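Local coordinates for protein xylan esterase 1 (Thermoanaerobacterium sp. 'JW/SL YS485', PDB 3FCY) that probably removes acetyl groups from acetylated xylan and related substrates, as a carbohydrate esterase of the CE7 family with an alpha/beta-hydrolase fold, at residues A[86-98]-A[173-187]. Numbering follows the deposited sequence.
Sequences YFTGVRGARIHAK and DNMLFRHIFLDTAQL
R91 reaches from the hairpin turn to the 3-10 turn that precedes helix 176-192, and its side chain can be followed outward along H179. From CB the chain leaves beside the backbone N (chi1 -53°), which sets R91 CG over one face of the H179 imidazole, 4.2 Å from the ring centroid, a CH-pi contact. The bend at chi2 then directs the guanidinium past H179 CE1, which lies over one of its faces, toward 173-174. NE turns to E60 in a salt bridge. At the tip R91 NH1 donates to N174 OD1 (2.9 Å, N-H...O 149°), on a lone pair in the carbonyl plane, while NH2 makes a weak bond to D173 O; N174 ND2 bonds D170 OD1. R91 NH2 also lies 3.4 Å from R178 NH1, two donors whose charges E60 probably offsets by pairing with both arginines. With an alanine in place of R91, the H179 face under CG is likely to lose its cover, N174 OD1 this donor and E60 one of its two arginine mates. Further along, Q186 stretches out to donate NE2 to T88 O (2.9 Å), and its OE1 meets the edge of the F87 ring in plane. V90 N donates to a water, which donates on to D183 OD1 and Q186 OE1. V90 CG1 packs on L182 CD1 (3.8 Å), and F87 CE1 on L187 CD1 (3.9 Å). D183, salt-bridged to R143, lies against I95 CD1. The helix thus packs against the hairpin of strands 80-88 and 94-102, its axis at 118° to strand 86-88 over the short segments; helix 50-62 touches V90, D173, R178 and Q186, helix 209-220 F181 and T184, and strand 136-140 I95, A97 and L187.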
ATOM      1  N   TYR A  86     -39.542  12.610 -12.856  1.00 26.09           N
ATOM      2  CA  TYR A  86     -39.539  11.190 -13.182  1.00 25.99           C
ATOM      3  C   TYR A  86     -40.144  10.962 -14.552  1.00 24.73           C
ATOM      4  O   TYR A  86     -41.150  11.574 -14.903  1.00 25.72           O
ATOM      5  CB  TYR A  86     -40.350  10.384 -12.167  1.00 25.99           C
ATOM      6  CG  TYR A  86     -39.912  10.563 -10.739  1.00 28.84           C
ATOM      7  CD1 TYR A  86     -40.356  11.652  -9.991  1.00 29.58           C
ATOM      8  CD2 TYR A  86     -39.052   9.647 -10.132  1.00 27.24           C
ATOM      9  CE1 TYR A  86     -39.960  11.828  -8.673  1.00 30.46           C
ATOM     10  CE2 TYR A  86     -38.646   9.814  -8.811  1.00 29.12           C
ATOM     11  CZ  TYR A  86     -39.106  10.907  -8.089  1.00 29.99           C
ATOM     12  OH  TYR A  86     -38.714  11.089  -6.789  1.00 30.38           O
ATOM     13  N   PHE A  87     -39.520  10.090 -15.330  1.00 24.94           N
ATOM     14  CA  PHE A  87     -40.039   9.758 -16.647  1.00 25.25           C
ATOM     15  C   PHE A  87     -39.748   8.294 -16.927  1.00 25.55           C
ATOM     16  O   PHE A  87     -38.832   7.711 -16.348  1.00 26.52           O
ATOM     17  CB  PHE A  87     -39.426  10.646 -17.735  1.00 24.48           C
ATOM     18  CG  PHE A  87     -37.964  10.399 -17.987  1.00 25.64           C
ATOM     19  CD1 PHE A  87     -36.991  11.008 -17.200  1.00 24.52           C
ATOM     20  CD2 PHE A  87     -37.560   9.584 -19.041  1.00 25.64           C
ATOM     21  CE1 PHE A  87     -35.635  10.812 -17.464  1.00 24.17           C
ATOM     22  CE2 PHE A  87     -36.206   9.382 -19.311  1.00 25.91           C
ATOM     23  CZ  PHE A  87     -35.243   9.998 -18.522  1.00 25.15           C
ATOM     24  N   THR A  88     -40.543   7.691 -17.799  1.00 25.78           N
ATOM     25  CA  THR A  88     -40.344   6.291 -18.134  1.00 25.16           C
ATOM     26  C   THR A  88     -39.442   6.159 -19.355  1.00 25.39           C
ATOM     27  O   THR A  88     -39.689   6.776 -20.389  1.00 25.10           O
ATOM     28  CB  THR A  88     -41.697   5.596 -18.408  1.00 25.92           C
ATOM     29  OG1 THR A  88     -42.516   5.682 -17.233  1.00 25.29           O
ATOM     30  CG2 THR A  88     -41.488   4.136 -18.770  1.00 24.44           C
ATOM     31  N   GLY A  89     -38.384   5.363 -19.215  1.00 24.63           N
ATOM     32  CA  GLY A  89     -37.458   5.150 -20.314  1.00 23.85           C
ATOM     33  C   GLY A  89     -37.750   3.816 -20.974  1.00 24.96           C
ATOM     34  O   GLY A  89     -38.792   3.216 -20.716  1.00 21.67           O
ATOM     35  N   VAL A  90     -36.842   3.342 -21.819  1.00 25.02           N
ATOM     36  CA  VAL A  90     -37.055   2.069 -22.491  1.00 26.29           C
ATOM     37  C   VAL A  90     -37.148   0.942 -21.466  1.00 27.51           C
ATOM     38  O   VAL A  90     -36.584   1.033 -20.376  1.00 27.10           O
ATOM     39  CB  VAL A  90     -35.919   1.755 -23.505  1.00 26.80           C
ATOM     40  CG1 VAL A  90     -35.945   2.771 -24.646  1.00 26.61           C
ATOM     41  CG2 VAL A  90     -34.559   1.768 -22.807  1.00 25.12           C
ATOM     42  N   ARG A  91     -37.882  -0.104 -21.828  1.00 27.32           N
ATOM     43  CA  ARG A  91     -38.083  -1.279 -20.985  1.00 28.25           C
ATOM     44  C   ARG A  91     -38.888  -0.976 -19.721  1.00 28.76           C
ATOM     45  O   ARG A  91     -38.851  -1.739 -18.753  1.00 28.66           O
ATOM     46  CB  ARG A  91     -36.730  -1.919 -20.623  1.00 26.76           C
ATOM     47  CG  ARG A  91     -35.835  -2.222 -21.832  1.00 27.31           C
ATOM     48  CD  ARG A  91     -36.600  -2.953 -22.935  1.00 27.70           C
ATOM     49  NE  ARG A  91     -35.886  -2.966 -24.215  1.00 27.81           N
ATOM     50  CZ  ARG A  91     -34.842  -3.745 -24.499  1.00 29.85           C
ATOM     51  NH1 ARG A  91     -34.368  -4.593 -23.593  1.00 28.76           N
ATOM     52  NH2 ARG A  91     -34.274  -3.681 -25.698  1.00 28.96           N
ATOM     53  N   GLY A  92     -39.610   0.142 -19.740  1.00 27.60           N
ATOM     54  CA  GLY A  92     -40.448   0.521 -18.614  1.00 26.66           C
ATOM     55  C   GLY A  92     -39.768   1.048 -17.363  1.00 27.44           C
ATOM     56  O   GLY A  92     -40.415   1.194 -16.327  1.00 28.08           O
ATOM     57  N   ALA A  93     -38.476   1.344 -17.443  1.00 28.24           N
ATOM     58  CA  ALA A  93     -37.747   1.848 -16.279  1.00 27.42           C
ATOM     59  C   ALA A  93     -38.120   3.289 -15.927  1.00 27.64           C
ATOM     60  O   ALA A  93     -38.147   4.163 -16.788  1.00 27.69           O
ATOM     61  CB  ALA A  93     -36.245   1.745 -16.521  1.00 27.71           C
ATOM     62  N   ARG A  94     -38.407   3.525 -14.652  1.00 25.79           N
ATOM     63  CA  ARG A  94     -38.759   4.859 -14.183  1.00 27.70           C
ATOM     64  C   ARG A  94     -37.442   5.579 -13.872  1.00 26.85           C
ATOM     65  O   ARG A  94     -36.720   5.194 -12.954  1.00 27.42           O
ATOM     66  CB  ARG A  94     -39.623   4.747 -12.922  1.00 27.36           C
ATOM     67  CG  ARG A  94     -40.429   5.987 -12.590  1.00 30.55           C
ATOM     68  CD  ARG A  94     -41.446   6.316 -13.687  1.00 29.02           C
ATOM     69  NE  ARG A  94     -42.307   7.425 -13.288  1.00 26.90           N
ATOM     70  CZ  ARG A  94     -42.958   8.212 -14.139  1.00 28.08           C
ATOM     71  NH1 ARG A  94     -42.852   8.019 -15.447  1.00 24.73           N
ATOM     72  NH2 ARG A  94     -43.713   9.200 -13.677  1.00 28.41           N
ATOM     73  N   ILE A  95     -37.127   6.612 -14.651  1.00 27.08           N
ATOM     74  CA  ILE A  95     -35.885   7.365 -14.477  1.00 26.53           C
ATOM     75  C   ILE A  95     -36.093   8.629 -13.646  1.00 26.60           C
ATOM     76  O   ILE A  95     -37.135   9.283 -13.735  1.00 27.37           O
ATOM     77  CB  ILE A  95     -35.293   7.777 -15.848  1.00 26.71           C
ATOM     78  CG1 ILE A  95     -35.279   6.575 -16.798  1.00 28.00           C
ATOM     79  CG2 ILE A  95     -33.877   8.319 -15.668  1.00 25.71           C
ATOM     80  CD1 ILE A  95     -34.453   5.387 -16.310  1.00 28.26           C
ATOM     81  N   HIS A  96     -35.094   8.975 -12.841  1.00 26.21           N
ATOM     82  CA  HIS A  96     -35.173  10.160 -11.998  1.00 26.30           C
ATOM     83  C   HIS A  96     -34.081  11.178 -12.294  1.00 26.51           C
ATOM     84  O   HIS A  96     -32.963  10.824 -12.670  1.00 24.51           O
ATOM     85  CB  HIS A  96     -35.119   9.763 -10.517  1.00 28.09           C
ATOM     86  CG  HIS A  96     -34.940  10.923  -9.584  1.00 31.82           C
ATOM     87  ND1 HIS A  96     -33.700  11.428  -9.253  1.00 33.18           N
ATOM     88  CD2 HIS A  96     -35.843  11.682  -8.919  1.00 31.76           C
ATOM     89  CE1 HIS A  96     -33.848  12.445  -8.423  1.00 33.11           C
ATOM     90  NE2 HIS A  96     -35.139  12.620  -8.204  1.00 33.78           N
ATOM     91  N   ALA A  97     -34.428  12.449 -12.127  1.00 25.82           N
ATOM     92  CA  ALA A  97     -33.494  13.543 -12.341  1.00 26.02           C
ATOM     93  C   ALA A  97     -33.930  14.740 -11.514  1.00 26.48           C
ATOM     94  O   ALA A  97     -35.128  14.991 -11.353  1.00 25.89           O
ATOM     95  CB  ALA A  97     -33.452  13.932 -13.821  1.00 25.15           C
ATOM     96  N   LYS A  98     -32.955  15.457 -10.964  1.00 24.75           N
ATOM     97  CA  LYS A  98     -33.252  16.663 -10.211  1.00 25.80           C
ATOM     98  C   LYS A  98     -33.590  17.678 -11.294  1.00 24.20           C
ATOM     99  O   LYS A  98     -33.039  17.615 -12.390  1.00 24.79           O
ATOM    100  CB  LYS A  98     -32.026  17.138  -9.417  1.00 24.77           C
ATOM    101  CG  LYS A  98     -31.772  16.376  -8.120  1.00 26.45           C
ATOM    102  CD  LYS A  98     -30.557  16.946  -7.386  1.00 27.98           C
ATOM    103  CE  LYS A  98     -30.468  16.418  -5.961  1.00 28.52           C
ATOM    104  NZ  LYS A  98     -30.397  14.931  -5.915  1.00 29.46           N
ATOM    105  N   ASP A 173     -28.984  -5.731 -27.976  1.00 29.94           N
ATOM    106  CA  ASP A 173     -30.027  -4.742 -27.707  1.00 30.80           C
ATOM    107  C   ASP A 173     -30.460  -4.711 -26.238  1.00 29.91           C
ATOM    108  O   ASP A 173     -31.281  -3.880 -25.852  1.00 28.12           O
ATOM    109  CB  ASP A 173     -31.259  -5.000 -28.588  1.00 32.97           C
ATOM    110  CG  ASP A 173     -30.989  -4.772 -30.074  1.00 35.08           C
ATOM    111  OD1 ASP A 173     -31.941  -4.911 -30.872  1.00 37.89           O
ATOM    112  OD2 ASP A 173     -29.840  -4.457 -30.452  1.00 35.76           O
ATOM    113  N   ASN A 174     -29.916  -5.613 -25.422  1.00 30.96           N
ATOM    114  CA  ASN A 174     -30.271  -5.665 -24.002  1.00 29.28           C
ATOM    115  C   ASN A 174     -29.140  -5.188 -23.092  1.00 28.46           C
ATOM    116  O   ASN A 174     -29.201  -5.346 -21.867  1.00 25.83           O
ATOM    117  CB  ASN A 174     -30.684  -7.086 -23.602  1.00 31.67           C
ATOM    118  CG  ASN A 174     -31.884  -7.590 -24.388  1.00 36.01           C
ATOM    119  OD1 ASN A 174     -32.865  -6.866 -24.581  1.00 37.17           O
ATOM    120  ND2 ASN A 174     -31.816  -8.841 -24.835  1.00 38.88           N
ATOM    121  N   MET A 175     -28.105  -4.606 -23.690  1.00 27.05           N
ATOM    122  CA  MET A 175     -26.978  -4.104 -22.911  1.00 26.54           C
ATOM    123  C   MET A 175     -27.454  -2.887 -22.123  1.00 23.97           C
ATOM    124  O   MET A 175     -28.025  -1.957 -22.689  1.00 23.28           O
ATOM    125  CB  MET A 175     -25.823  -3.760 -23.847  1.00 27.93           C
ATOM    126  CG  MET A 175     -25.211  -5.008 -24.474  1.00 29.44           C
ATOM    127  SD  MET A 175     -24.008  -4.677 -25.757  1.00 33.59           S
ATOM    128  CE  MET A 175     -22.582  -4.217 -24.778  1.00 31.22           C
ATOM    129  N   LEU A 176     -27.229  -2.905 -20.812  1.00 22.14           N
ATOM    130  CA  LEU A 176     -27.687  -1.826 -19.946  1.00 21.51           C
ATOM    131  C   LEU A 176     -27.237  -0.411 -20.309  1.00 20.20           C
ATOM    132  O   LEU A 176     -28.034   0.517 -20.224  1.00 20.47           O
ATOM    133  CB  LEU A 176     -27.322  -2.119 -18.486  1.00 19.06           C
ATOM    134  CG  LEU A 176     -27.815  -1.087 -17.469  1.00 21.28           C
ATOM    135  CD1 LEU A 176     -29.329  -0.932 -17.576  1.00 21.84           C
ATOM    136  CD2 LEU A 176     -27.420  -1.513 -16.055  1.00 19.62           C
ATOM    137  N   PHE A 177     -25.981  -0.218 -20.699  1.00 20.75           N
ATOM    138  CA  PHE A 177     -25.558   1.143 -21.042  1.00 23.24           C
ATOM    139  C   PHE A 177     -26.212   1.621 -22.331  1.00 25.19           C
ATOM    140  O   PHE A 177     -26.174   2.806 -22.660  1.00 25.20           O
ATOM    141  CB  PHE A 177     -24.033   1.260 -21.135  1.00 20.35           C
ATOM    142  CG  PHE A 177     -23.395   1.765 -19.869  1.00 23.01           C
ATOM    143  CD1 PHE A 177     -23.699   3.038 -19.380  1.00 22.46           C
ATOM    144  CD2 PHE A 177     -22.514   0.966 -19.146  1.00 20.30           C
ATOM    145  CE1 PHE A 177     -23.137   3.504 -18.186  1.00 22.11           C
ATOM    146  CE2 PHE A 177     -21.948   1.421 -17.956  1.00 19.06           C
ATOM    147  CZ  PHE A 177     -22.260   2.692 -17.473  1.00 20.36           C
ATOM    148  N   ARG A 178     -26.818   0.690 -23.056  1.00 25.99           N
ATOM    149  CA  ARG A 178     -27.519   1.031 -24.283  1.00 26.84           C
ATOM    150  C   ARG A 178     -28.782   1.776 -23.834  1.00 26.28           C
ATOM    151  O   ARG A 178     -29.132   2.828 -24.380  1.00 24.57           O
ATOM    152  CB  ARG A 178     -27.860  -0.253 -25.046  1.00 28.85           C
ATOM    153  CG  ARG A 178     -28.601  -0.076 -26.364  1.00 32.45           C
ATOM    154  CD  ARG A 178     -30.088  -0.243 -26.164  1.00 35.67           C
ATOM    155  NE  ARG A 178     -30.770  -0.678 -27.381  1.00 34.36           N
ATOM    156  CZ  ARG A 178     -32.082  -0.860 -27.463  1.00 35.80           C
ATOM    157  NH1 ARG A 178     -32.847  -0.644 -26.398  1.00 34.57           N
ATOM    158  NH2 ARG A 178     -32.634  -1.250 -28.603  1.00 35.75           N
ATOM    159  N   HIS A 179     -29.442   1.242 -22.807  1.00 22.99           N
ATOM    160  CA  HIS A 179     -30.653   1.862 -22.279  1.00 23.57           C
ATOM    161  C   HIS A 179     -30.305   3.181 -21.589  1.00 23.63           C
ATOM    162  O   HIS A 179     -31.008   4.180 -21.750  1.00 23.58           O
ATOM    163  CB  HIS A 179     -31.345   0.935 -21.275  1.00 24.67           C
ATOM    164  CG  HIS A 179     -31.524  -0.466 -21.770  1.00 27.68           C
ATOM    165  ND1 HIS A 179     -31.814  -0.761 -23.084  1.00 25.87           N
ATOM    166  CD2 HIS A 179     -31.471  -1.654 -21.119  1.00 26.92           C
ATOM    167  CE1 HIS A 179     -31.933  -2.070 -23.224  1.00 29.32           C
ATOM    168  NE2 HIS A 179     -31.729  -2.635 -22.047  1.00 28.81           N
ATOM    169  N   ILE A 180     -29.223   3.172 -20.817  1.00 22.54           N
ATOM    170  CA  ILE A 180     -28.776   4.368 -20.114  1.00 22.73           C
ATOM    171  C   ILE A 180     -28.485   5.485 -21.115  1.00 21.37           C
ATOM    172  O   ILE A 180     -28.893   6.626 -20.907  1.00 23.67           O
ATOM    173  CB  ILE A 180     -27.511   4.082 -19.268  1.00 21.93           C
ATOM    174  CG1 ILE A 180     -27.853   3.075 -18.160  1.00 23.57           C
ATOM    175  CG2 ILE A 180     -26.988   5.384 -18.652  1.00 21.05           C
ATOM    176  CD1 ILE A 180     -26.654   2.590 -17.358  1.00 22.26           C
ATOM    177  N   PHE A 181     -27.783   5.162 -22.198  1.00 21.75           N
ATOM    178  CA  PHE A 181     -27.489   6.164 -23.217  1.00 21.31           C
ATOM    179  C   PHE A 181     -28.818   6.703 -23.743  1.00 23.92           C
ATOM    180  O   PHE A 181     -28.992   7.916 -23.892  1.00 24.20           O
ATOM    181  CB  PHE A 181     -26.689   5.554 -24.375  1.00 19.89           C
ATOM    182  CG  PHE A 181     -25.226   5.318 -24.070  1.00 19.95           C
ATOM    183  CD1 PHE A 181     -24.723   5.451 -22.779  1.00 20.61           C
ATOM    184  CD2 PHE A 181     -24.356   4.924 -25.087  1.00 18.06           C
ATOM    185  CE1 PHE A 181     -23.376   5.196 -22.504  1.00 20.13           C
ATOM    186  CE2 PHE A 181     -23.011   4.664 -24.824  1.00 19.24           C
ATOM    187  CZ  PHE A 181     -22.520   4.800 -23.529  1.00 21.82           C
ATOM    188  N   LEU A 182     -29.760   5.802 -24.021  1.00 23.19           N
ATOM    189  CA  LEU A 182     -31.071   6.213 -24.513  1.00 24.53           C
ATOM    190  C   LEU A 182     -31.774   7.123 -23.510  1.00 24.99           C
ATOM    191  O   LEU A 182     -32.470   8.061 -23.906  1.00 25.82           O
ATOM    192  CB  LEU A 182     -31.947   4.992 -24.823  1.00 22.91           C
ATOM    193  CG  LEU A 182     -31.545   4.193 -26.069  1.00 25.31           C
ATOM    194  CD1 LEU A 182     -32.465   2.976 -26.229  1.00 23.91           C
ATOM    195  CD2 LEU A 182     -31.615   5.096 -27.302  1.00 23.08           C
ATOM    196  N   ASP A 183     -31.596   6.854 -22.216  1.00 23.07           N
ATOM    197  CA  ASP A 183     -32.219   7.698 -21.199  1.00 23.64           C
ATOM    198  C   ASP A 183     -31.712   9.136 -21.341  1.00 22.63           C
ATOM    199  O   ASP A 183     -32.488  10.084 -21.231  1.00 21.52           O
ATOM    200  CB  ASP A 183     -31.900   7.218 -19.774  1.00 23.22           C
ATOM    201  CG  ASP A 183     -32.525   5.871 -19.435  1.00 27.68           C
ATOM    202  OD1 ASP A 183     -33.585   5.521 -20.002  1.00 27.77           O
ATOM    203  OD2 ASP A 183     -31.958   5.172 -18.570  1.00 25.57           O
ATOM    204  N   THR A 184     -30.411   9.305 -21.577  1.00 22.93           N
ATOM    205  CA  THR A 184     -29.868  10.658 -21.706  1.00 23.57           C
ATOM    206  C   THR A 184     -30.473  11.366 -22.921  1.00 23.50           C
ATOM    207  O   THR A 184     -30.825  12.539 -22.844  1.00 22.89           O
ATOM    208  CB  THR A 184     -28.305  10.678 -21.828  1.00 21.68           C
ATOM    209  OG1 THR A 184     -27.903  10.215 -23.123  1.00 22.14           O
ATOM    210  CG2 THR A 184     -27.671   9.800 -20.757  1.00 19.00           C
ATOM    211  N   ALA A 185     -30.605  10.643 -24.027  1.00 25.14           N
ATOM    212  CA  ALA A 185     -31.169  11.207 -25.253  1.00 28.03           C
ATOM    213  C   ALA A 185     -32.628  11.592 -25.040  1.00 28.17           C
ATOM    214  O   ALA A 185     -33.068  12.665 -25.454  1.00 28.93           O
ATOM    215  CB  ALA A 185     -31.057  10.201 -26.397  1.00 27.81           C
ATOM    216  N   GLN A 186     -33.370  10.703 -24.388  1.00 27.69           N
ATOM    217  CA  GLN A 186     -34.778  10.932 -24.108  1.00 26.51           C
ATOM    218  C   GLN A 186     -34.937  12.128 -23.182  1.00 25.41           C
ATOM    219  O   GLN A 186     -35.814  12.965 -23.384  1.00 24.57           O
ATOM    220  CB  GLN A 186     -35.397   9.685 -23.467  1.00 27.19           C
ATOM    221  CG  GLN A 186     -36.880   9.815 -23.122  1.00 27.66           C
ATOM    222  CD  GLN A 186     -37.479   8.507 -22.620  1.00 29.86           C
ATOM    223  OE1 GLN A 186     -36.757   7.569 -22.274  1.00 27.24           O
ATOM    224  NE2 GLN A 186     -38.806   8.446 -22.567  1.00 29.46           N
ATOM    225  N   LEU A 187     -34.080  12.207 -22.167  1.00 24.33           N
ATOM    226  CA  LEU A 187     -34.139  13.310 -21.221  1.00 23.65           C
ATOM    227  C   LEU A 187     -33.829  14.635 -21.912  1.00 22.56           C
ATOM    228  O   LEU A 187     -34.423  15.660 -21.585  1.00 23.84           O
ATOM    229  CB  LEU A 187     -33.156  13.083 -20.063  1.00 23.10           C
ATOM    230  CG  LEU A 187     -33.097  14.198 -19.009  1.00 25.05           C
ATOM    231  CD1 LEU A 187     -34.478  14.413 -18.405  1.00 26.35           C
ATOM    232  CD2 LEU A 187     -32.095  13.833 -17.919  1.00 23.84           C
TER
HETATM  233  O   HOH W   1     -34.745   5.550 -22.610  1.00 25.90           O